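Local coordinates for putative iron binding protein (Bordetella pertussis Tohama I, PDB 2OWT), which binds ferric iron and probably serves as the periplasmic receptor of a bacterial iron uptake system, at residues S103-V108 with N274-V279; L10-E15 with V58-D63. One frame throughout, in Å; residues are numbered along the deposited sequence.

Both contacts belong to one mixed sheet, and their centres lie about 15 Å apart. They converge on a bound carbonate ion: 103-108 with 274-279 (contact 1) gives it Arg105, while 10-15 with 58-63 (contact 2) gives it Arg14 and the backbone N of Glu15. Between them runs a salt bridge, Glu276 OE1 to Arg14 NH2 at 3.1 Å, which leaves Glu276 shared by the two arginines. Val62 CG1 of contact 2 also packs against Arg105 NH2 of contact 1. The iron site is close by: the Fe(III) ion is about 3 Å from the side chain of Arg105 and about 5 Å from that of Val62.

Contact 1: S103-V108 with N274-V279; sequences SLRDRV and NYEYPV. With CO3 (carbonate ion), chain C.
Glu276 OE2 is gripped by two donors from 103-108, one on each face of its carboxylate. Ser103 OG gives a short hydrogen bond of 2.5 Å to Glu276 OE2, and Arg105 NH1 forms a salt bridge to the same oxygen at 2.7 Å. The carboxylate stands steeply to the guanidinium, their planes 73° apart, yet the oxygen lies in the guanidinium plane, so it meets the arginine at its edge. The Arg105 chain bends at chi2 and chi3 to run beside Glu276, and its NH2 reaches carbonate O2 at 2.9 Å. Held between carboxylate and anion, the guanidinium has little freedom to rotate.

A second polar pair closes the other side of the strand: Tyr277 OH donates to Asp106 OD1 at 2.7 Å, the oxygen sitting at the ring edge but approached from above its own carboxylate plane. Arg224 forms a salt bridge to Asp106 OD2 and a hydrogen bond to Tyr277 OH, tying the pair together.

Backbone bonds are few. Leu104 and Tyr277 form an antiparallel hydrogen-bonded pair, with Leu104 N to Tyr277 O at 2.7 Å and Tyr277 N to Leu104 O at 3.0 Å. Their side chains share a face of the sheet, Leu104 CB 4.0 Å from Tyr277 CB.

The Glu276-Arg105 pair holds the arginine in the iron site, beside the iron ligands Tyr199 and Tyr143. Short strand 277-278, following helix 264-272, pairs with long strand 100-112, which also pairs with 237-245. Tyr270 of that helix packs on Ser103 and Glu276, Val289 of helix 287-290 on Tyr277, and Ala198 of helix 198-205 on Asp106.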
ATOM      1  N   SER A 103       3.446   5.775   6.113  1.00  7.78           N
ATOM      2  CA  SER A 103       4.459   4.783   5.750  1.00  8.09           C
ATOM      3  C   SER A 103       4.560   4.677   4.226  1.00  8.37           C
ATOM      4  O   SER A 103       3.660   5.134   3.505  1.00  8.37           O
ATOM      5  CB  SER A 103       4.111   3.410   6.345  1.00  8.33           C
ATOM      6  OG  SER A 103       2.894   2.906   5.815  1.00  7.47           O
ATOM      7  N   LEU A 104       5.659   4.093   3.748  1.00  8.14           N
ATOM      8  CA  LEU A 104       5.838   3.812   2.323  1.00  8.74           C
ATOM      9  C   LEU A 104       5.916   2.300   2.055  1.00  8.53           C
ATOM     10  O   LEU A 104       6.268   1.513   2.939  1.00  8.73           O
ATOM     11  CB  LEU A 104       7.101   4.495   1.786  1.00  8.77           C
ATOM     12  CG  LEU A 104       7.149   6.004   1.535  1.00 10.08           C
ATOM     13  CD1 LEU A 104       8.552   6.546   1.838  1.00  9.01           C
ATOM     14  CD2 LEU A 104       6.751   6.326   0.087  1.00 10.31           C
ATOM     15  N   ARG A 105       5.612   1.916   0.822  1.00  7.90           N
ATOM     16  CA  ARG A 105       5.625   0.524   0.394  1.00  7.62           C
ATOM     17  C   ARG A 105       5.908   0.487  -1.099  1.00  7.47           C
ATOM     18  O   ARG A 105       5.588   1.432  -1.811  1.00  7.63           O
ATOM     19  CB  ARG A 105       4.265  -0.138   0.648  1.00  7.61           C
ATOM     20  CG  ARG A 105       3.070   0.777   0.373  1.00  7.60           C
ATOM     21  CD  ARG A 105       2.271   1.008   1.655  1.00  8.24           C
ATOM     22  NE  ARG A 105       1.111   0.146   1.531  1.00 10.94           N
ATOM     23  CZ  ARG A 105       0.597  -0.609   2.479  1.00 11.03           C
ATOM     24  NH1 ARG A 105       1.099  -0.636   3.702  1.00  9.76           N
ATOM     25  NH2 ARG A 105      -0.444  -1.354   2.169  1.00 14.11           N
ATOM     26  N   ASP A 106       6.491  -0.606  -1.572  1.00  7.24           N
ATOM     27  CA  ASP A 106       6.761  -0.764  -3.002  1.00  7.19           C
ATOM     28  C   ASP A 106       6.103  -2.036  -3.542  1.00  6.88           C
ATOM     29  O   ASP A 106       6.014  -3.044  -2.840  1.00  7.31           O
ATOM     30  CB  ASP A 106       8.276  -0.711  -3.306  1.00  6.94           C
ATOM     31  CG  ASP A 106       9.095  -1.719  -2.491  1.00  8.18           C
ATOM     32  OD1 ASP A 106       8.634  -2.209  -1.437  1.00 10.46           O
ATOM     33  OD2 ASP A 106      10.230  -2.024  -2.898  1.00  8.17           O
ATOM     34  N   ARG A 107       5.609  -1.964  -4.774  1.00  6.22           N
ATOM     35  CA  ARG A 107       5.045  -3.124  -5.444  1.00  5.42           C
ATOM     36  C   ARG A 107       6.139  -3.744  -6.288  1.00  5.18           C
ATOM     37  O   ARG A 107       6.631  -3.133  -7.235  1.00  4.98           O
ATOM     38  CB  ARG A 107       3.828  -2.736  -6.293  1.00  5.17           C
ATOM     39  CG  ARG A 107       2.910  -3.902  -6.635  1.00  4.36           C
ATOM     40  CD  ARG A 107       1.468  -3.462  -6.723  1.00  2.45           C
ATOM     41  NE  ARG A 107       0.539  -4.587  -6.798  1.00  2.81           N
ATOM     42  CZ  ARG A 107       0.221  -5.386  -5.777  1.00  4.21           C
ATOM     43  NH1 ARG A 107       0.777  -5.209  -4.572  1.00  3.36           N
ATOM     44  NH2 ARG A 107      -0.657  -6.371  -5.957  1.00  2.11           N
ATOM     45  N   VAL A 108       6.520  -4.966  -5.927  1.00  5.11           N
ATOM     46  CA  VAL A 108       7.730  -5.598  -6.459  1.00  4.81           C
ATOM     47  C   VAL A 108       7.399  -6.949  -7.089  1.00  5.38           C
ATOM     48  O   VAL A 108       6.238  -7.364  -7.107  1.00  5.81           O
ATOM     49  CB  VAL A 108       8.796  -5.787  -5.336  1.00  4.79           C
ATOM     50  CG1 VAL A 108       9.220  -4.463  -4.763  1.00  3.58           C
ATOM     51  CG2 VAL A 108       8.251  -6.672  -4.213  1.00  4.79           C
ATOM     52  N   ASN A 274       5.824  -3.880  10.819  1.00  8.77           N
ATOM     53  CA  ASN A 274       5.062  -3.937   9.557  1.00  8.57           C
ATOM     54  C   ASN A 274       5.937  -4.251   8.334  1.00  8.21           C
ATOM     55  O   ASN A 274       5.423  -4.659   7.295  1.00  8.08           O
ATOM     56  CB  ASN A 274       4.231  -2.659   9.321  1.00  8.15           C
ATOM     57  CG  ASN A 274       2.975  -2.585  10.184  1.00  8.44           C
ATOM     58  OD1 ASN A 274       2.732  -3.436  11.047  1.00  6.91           O
ATOM     59  ND2 ASN A 274       2.159  -1.548   9.948  1.00  7.60           N
ATOM     60  N   TYR A 275       7.253  -4.062   8.471  1.00  8.19           N
ATOM     61  CA  TYR A 275       8.230  -4.343   7.399  1.00  8.35           C
ATOM     62  C   TYR A 275       8.084  -3.373   6.219  1.00  8.46           C
ATOM     63  O   TYR A 275       8.446  -3.683   5.079  1.00  8.08           O
ATOM     64  CB  TYR A 275       8.187  -5.828   6.976  1.00  8.34           C
ATOM     65  CG  TYR A 275       8.351  -6.740   8.169  1.00  8.97           C
ATOM     66  CD1 TYR A 275       7.236  -7.208   8.867  1.00  7.85           C
ATOM     67  CD2 TYR A 275       9.619  -7.077   8.651  1.00  8.52           C
ATOM     68  CE1 TYR A 275       7.369  -8.003   9.975  1.00  8.11           C
ATOM     69  CE2 TYR A 275       9.759  -7.884   9.777  1.00  9.04           C
ATOM     70  CZ  TYR A 275       8.625  -8.348  10.424  1.00  8.76           C
ATOM     71  OH  TYR A 275       8.732  -9.147  11.538  1.00  9.78           O
ATOM     72  N   GLU A 276       7.560  -2.191   6.528  1.00  8.69           N
ATOM     73  CA  GLU A 276       7.397  -1.114   5.563  1.00  9.43           C
ATOM     74  C   GLU A 276       8.587  -0.157   5.647  1.00  9.40           C
ATOM     75  O   GLU A 276       9.558  -0.413   6.371  1.00  9.22           O
ATOM     76  CB  GLU A 276       6.096  -0.344   5.830  1.00  9.36           C
ATOM     77  CG  GLU A 276       4.831  -1.098   5.498  1.00  9.71           C
ATOM     78  CD  GLU A 276       3.587  -0.315   5.858  1.00  9.96           C
ATOM     79  OE1 GLU A 276       3.051  -0.494   6.973  1.00 11.72           O
ATOM     80  OE2 GLU A 276       3.153   0.501   5.035  1.00 10.65           O
ATOM     81  N   TYR A 277       8.499   0.939   4.894  1.00  9.75           N
ATOM     82  CA  TYR A 277       9.495   2.008   4.941  1.00 10.18           C
ATOM     83  C   TYR A 277       8.885   3.204   5.652  1.00 10.27           C
ATOM     84  O   TYR A 277       7.739   3.573   5.395  1.00 10.26           O
ATOM     85  CB  TYR A 277       9.987   2.400   3.541  1.00 10.02           C
ATOM     86  CG  TYR A 277      10.218   1.217   2.634  1.00 10.42           C
ATOM     87  CD1 TYR A 277       9.296   0.888   1.644  1.00  9.48           C
ATOM     88  CD2 TYR A 277      11.341   0.409   2.786  1.00 10.96           C
ATOM     89  CE1 TYR A 277       9.497  -0.207   0.814  1.00 10.30           C
ATOM     90  CE2 TYR A 277      11.550  -0.698   1.960  1.00 11.24           C
ATOM     91  CZ  TYR A 277      10.623  -1.003   0.973  1.00 11.21           C
ATOM     92  OH  TYR A 277      10.826  -2.104   0.149  1.00 11.15           O
ATOM     93  N   PRO A 278       9.643   3.785   6.585  1.00 10.63           N
ATOM     94  CA  PRO A 278       9.221   4.977   7.300  1.00 10.55           C
ATOM     95  C   PRO A 278       9.245   6.214   6.413  1.00 10.64           C
ATOM     96  O   PRO A 278      10.055   6.302   5.479  1.00 10.39           O
ATOM     97  CB  PRO A 278      10.274   5.103   8.414  1.00 10.44           C
ATOM     98  CG  PRO A 278      10.946   3.761   8.470  1.00 10.74           C
ATOM     99  CD  PRO A 278      10.952   3.304   7.062  1.00 10.64           C
ATOM    100  N   VAL A 279       8.355   7.156   6.708  1.00 10.99           N
ATOM    101  CA  VAL A 279       8.389   8.464   6.078  1.00 11.67           C
ATOM    102  C   VAL A 279       9.398   9.371   6.787  1.00 12.56           C
ATOM    103  O   VAL A 279       9.915  10.312   6.185  1.00 12.49           O
ATOM    104  CB  VAL A 279       6.982   9.130   6.014  1.00 12.03           C
ATOM    105  CG1 VAL A 279       6.046   8.326   5.091  1.00 10.35           C
ATOM    106  CG2 VAL A 279       6.388   9.348   7.435  1.00 10.11           C
TER
HETATM  107  C   CO3 C 325      -2.346  -3.517   4.785  1.00  8.09           C
HETATM  108  O1  CO3 C 325      -3.089  -4.413   4.218  1.00  8.02           O
HETATM  109  O2  CO3 C 325      -1.201  -3.245   4.252  1.00  8.76           O
HETATM  110  O3  CO3 C 325      -2.732  -2.894   5.855  1.00  8.18           O

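Contact 2: L10-E15 with V58-D63; sequences LYTTRE and VLMTVD. With CO3 (carbonate ion), chain C.
Leu10 CD1 sits in the corner formed by Val58 CG1 and Met60 CE, at 3.4 and 3.7 Å. With CG anti to the backbone N (chi1 174°), Leu10 swings its end toward strand 58-61. Met60 is extended as far as the sulfur and turns only at its last bond, so the methyl goes to Leu10 while SD rests against Arg14 CD, at 3.8 Å. Thr12 lies alongside the base of Met60, and on the reverse face Leu59 CD2 packs against Tyr11 CB; the Tyr11 hydroxyl bonds Glu50.

At the strand ends Val62 CG1 is the bump: it presses on one face of the Arg14 guanidinium, 3.5 Å from Arg14 NE, and the bent arginine chain wraps over it. Arg14 NE and Glu15 N meet carbonate O3 at 2.8 and 2.9 Å. Thr13 OG1 and Val62 N share a bridging water.

Strands 10-12 and 58-61 run parallel, their axes approaching to 4.8 Å at 23°. Met60 O takes two donors, Thr13 N and, from above the carbonyl plane, Thr12 OG1 at 2.7 Å; that hydroxyl also accepts from Arg14 N, an ST turn as the chain leaves the sheet. Asp63 then N-caps helix 64-72. The loop after strand 7-12 binds the carbonate, probably acquired from the crystallisation liquor, consistent with a ligand cleft at the C-terminal ends of the strands, as in periplasmic binding proteins.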
ATOM      1  N   LEU A  10     -10.899   5.326  14.509  1.00 10.30           N
ATOM      2  CA  LEU A  10     -10.192   5.110  13.262  1.00  9.49           C
ATOM      3  C   LEU A  10     -11.020   4.232  12.333  1.00  9.01           C
ATOM      4  O   LEU A  10     -11.456   3.147  12.708  1.00  8.61           O
ATOM      5  CB  LEU A  10      -8.809   4.482  13.510  1.00  9.40           C
ATOM      6  CG  LEU A  10      -7.998   4.059  12.275  1.00  9.08           C
ATOM      7  CD1 LEU A  10      -7.300   5.237  11.632  1.00  8.42           C
ATOM      8  CD2 LEU A  10      -6.983   2.977  12.619  1.00  8.86           C
ATOM      9  N   TYR A  11     -11.244   4.734  11.125  1.00  8.55           N
ATOM     10  CA  TYR A  11     -11.793   3.946  10.030  1.00  7.78           C
ATOM     11  C   TYR A  11     -10.652   3.649   9.059  1.00  7.42           C
ATOM     12  O   TYR A  11      -9.966   4.567   8.593  1.00  7.23           O
ATOM     13  CB  TYR A  11     -12.873   4.743   9.300  1.00  7.85           C
ATOM     14  CG  TYR A  11     -14.200   4.869  10.010  1.00  7.94           C
ATOM     15  CD1 TYR A  11     -14.273   5.164  11.379  1.00  7.40           C
ATOM     16  CD2 TYR A  11     -15.391   4.738   9.296  1.00  7.88           C
ATOM     17  CE1 TYR A  11     -15.490   5.295  12.022  1.00  7.55           C
ATOM     18  CE2 TYR A  11     -16.619   4.872   9.925  1.00  9.10           C
ATOM     19  CZ  TYR A  11     -16.661   5.148  11.286  1.00  8.88           C
ATOM     20  OH  TYR A  11     -17.879   5.276  11.893  1.00  8.79           O
ATOM     21  N   THR A  12     -10.448   2.378   8.741  1.00  6.87           N
ATOM     22  CA  THR A  12      -9.344   2.020   7.859  1.00  6.53           C
ATOM     23  C   THR A  12      -9.555   0.749   7.019  1.00  6.36           C
ATOM     24  O   THR A  12     -10.339  -0.140   7.373  1.00  6.36           O
ATOM     25  CB  THR A  12      -7.999   1.926   8.630  1.00  6.56           C
ATOM     26  OG1 THR A  12      -6.929   1.748   7.691  1.00  7.26           O
ATOM     27  CG2 THR A  12      -8.003   0.767   9.630  1.00  5.22           C
ATOM     28  N   THR A  13      -8.847   0.697   5.900  1.00  5.70           N
ATOM     29  CA  THR A  13      -8.832  -0.470   5.042  1.00  5.72           C
ATOM     30  C   THR A  13      -7.639  -1.352   5.394  1.00  6.07           C
ATOM     31  O   THR A  13      -7.419  -2.392   4.761  1.00  5.42           O
ATOM     32  CB  THR A  13      -8.720  -0.079   3.569  1.00  5.57           C
ATOM     33  OG1 THR A  13      -7.721   0.942   3.432  1.00  5.52           O
ATOM     34  CG2 THR A  13     -10.061   0.415   3.029  1.00  4.72           C
ATOM     35  N   ARG A  14      -6.877  -0.934   6.410  1.00  6.42           N
ATOM     36  CA  ARG A  14      -5.694  -1.674   6.814  1.00  6.83           C
ATOM     37  C   ARG A  14      -6.004  -3.039   7.415  1.00  7.27           C
ATOM     38  O   ARG A  14      -7.059  -3.260   8.015  1.00  6.73           O
ATOM     39  CB  ARG A  14      -4.809  -0.865   7.760  1.00  6.99           C
ATOM     40  CG  ARG A  14      -4.125   0.321   7.095  1.00  7.39           C
ATOM     41  CD  ARG A  14      -2.721   0.514   7.603  1.00  7.08           C
ATOM     42  NE  ARG A  14      -1.859  -0.567   7.133  1.00  7.55           N
ATOM     43  CZ  ARG A  14      -0.528  -0.547   7.166  1.00  7.70           C
ATOM     44  NH1 ARG A  14       0.132   0.510   7.643  1.00  5.31           N
ATOM     45  NH2 ARG A  14       0.143  -1.596   6.705  1.00  9.52           N
ATOM     46  N   GLU A  15      -5.064  -3.955   7.250  1.00  7.66           N
ATOM     47  CA  GLU A  15      -5.116  -5.206   7.968  1.00  8.45           C
ATOM     48  C   GLU A  15      -4.973  -4.894   9.472  1.00  8.44           C
ATOM     49  O   GLU A  15      -4.061  -4.145   9.867  1.00  8.50           O
ATOM     50  CB  GLU A  15      -3.985  -6.096   7.477  1.00  8.49           C
ATOM     51  CG  GLU A  15      -4.366  -7.532   7.275  1.00 10.26           C
ATOM     52  CD  GLU A  15      -3.342  -8.265   6.434  1.00 11.07           C
ATOM     53  OE1 GLU A  15      -2.204  -8.420   6.909  1.00 10.76           O
ATOM     54  OE2 GLU A  15      -3.670  -8.674   5.295  1.00 10.86           O
ATOM     55  N   VAL A  58     -10.331   9.667  12.260  1.00  5.92           N
ATOM     56  CA  VAL A  58      -9.204   9.443  11.366  1.00  5.01           C
ATOM     57  C   VAL A  58      -9.618   8.458  10.296  1.00  4.97           C
ATOM     58  O   VAL A  58     -10.293   7.461  10.579  1.00  4.91           O
ATOM     59  CB  VAL A  58      -7.932   8.923  12.117  1.00  5.23           C
ATOM     60  CG1 VAL A  58      -6.814   8.567  11.122  1.00  3.78           C
ATOM     61  CG2 VAL A  58      -7.425   9.979  13.113  1.00  3.73           C
ATOM     62  N   LEU A  59      -9.230   8.757   9.062  1.00  4.77           N
ATOM     63  CA  LEU A  59      -9.493   7.869   7.939  1.00  4.92           C
ATOM     64  C   LEU A  59      -8.166   7.444   7.359  1.00  4.51           C
ATOM     65  O   LEU A  59      -7.383   8.292   6.931  1.00  4.30           O
ATOM     66  CB  LEU A  59     -10.333   8.575   6.864  1.00  4.79           C
ATOM     67  CG  LEU A  59     -11.593   9.323   7.314  1.00  5.68           C
ATOM     68  CD1 LEU A  59     -12.245  10.038   6.126  1.00  5.43           C
ATOM     69  CD2 LEU A  59     -12.594   8.382   8.018  1.00  6.13           C
ATOM     70  N   MET A  60      -7.925   6.136   7.330  1.00  4.22           N
ATOM     71  CA  MET A  60      -6.627   5.605   6.934  1.00  4.12           C
ATOM     72  C   MET A  60      -6.748   4.617   5.798  1.00  4.43           C
ATOM     73  O   MET A  60      -7.500   3.641   5.889  1.00  3.94           O
ATOM     74  CB  MET A  60      -5.925   4.941   8.124  1.00  4.22           C
ATOM     75  CG  MET A  60      -4.454   4.522   7.874  1.00  3.94           C
ATOM     76  SD  MET A  60      -3.718   3.716   9.320  1.00  4.48           S
ATOM     77  CE  MET A  60      -3.737   5.061  10.513  1.00  2.36           C
ATOM     78  N   THR A  61      -5.971   4.864   4.744  1.00  4.52           N
ATOM     79  CA  THR A  61      -5.956   4.007   3.565  1.00  4.46           C
ATOM     80  C   THR A  61      -4.576   3.377   3.386  1.00  4.45           C
ATOM     81  O   THR A  61      -3.616   3.766   4.045  1.00  4.82           O
ATOM     82  CB  THR A  61      -6.336   4.798   2.279  1.00  4.68           C
ATOM     83  OG1 THR A  61      -5.267   5.681   1.915  1.00  4.17           O
ATOM     84  CG2 THR A  61      -7.602   5.624   2.496  1.00  4.35           C
ATOM     85  N   VAL A  62      -4.489   2.401   2.491  1.00  4.20           N
ATOM     86  CA  VAL A  62      -3.215   1.866   2.056  1.00  3.81           C
ATOM     87  C   VAL A  62      -2.999   2.120   0.558  1.00  3.77           C
ATOM     88  O   VAL A  62      -2.431   1.289  -0.152  1.00  3.64           O
ATOM     89  CB  VAL A  62      -3.078   0.364   2.393  1.00  4.31           C
ATOM     90  CG1 VAL A  62      -2.589   0.190   3.825  1.00  3.65           C
ATOM     91  CG2 VAL A  62      -4.394  -0.395   2.139  1.00  3.43           C
ATOM     92  N   ASP A  63      -3.436   3.292   0.100  1.00  3.86           N
ATOM     93  CA  ASP A  63      -3.325   3.698  -1.310  1.00  4.72           C
ATOM     94  C   ASP A  63      -3.590   5.186  -1.389  1.00  4.59           C
ATOM     95  O   ASP A  63      -4.527   5.692  -0.764  1.00  5.04           O
ATOM     96  CB  ASP A  63      -4.329   2.936  -2.197  1.00  4.71           C
ATOM     97  CG  ASP A  63      -4.348   3.431  -3.642  1.00  6.36           C
ATOM     98  OD1 ASP A  63      -5.446   3.693  -4.161  1.00  9.26           O
ATOM     99  OD2 ASP A  63      -3.279   3.567  -4.275  1.00  8.53           O
TER
HETATM  100  C   CO3 C 325      -2.346  -3.517   4.785  1.00  8.09           C
HETATM  101  O1  CO3 C 325      -3.089  -4.413   4.218  1.00  8.02           O
HETATM  102  O2  CO3 C 325      -1.201  -3.245   4.252  1.00  8.76           O
HETATM  103  O3  CO3 C 325      -2.732  -2.894   5.855  1.00  8.18           O
HETATM  104  O   HOH W   1      -6.908   1.451   1.008  1.00  9.06           O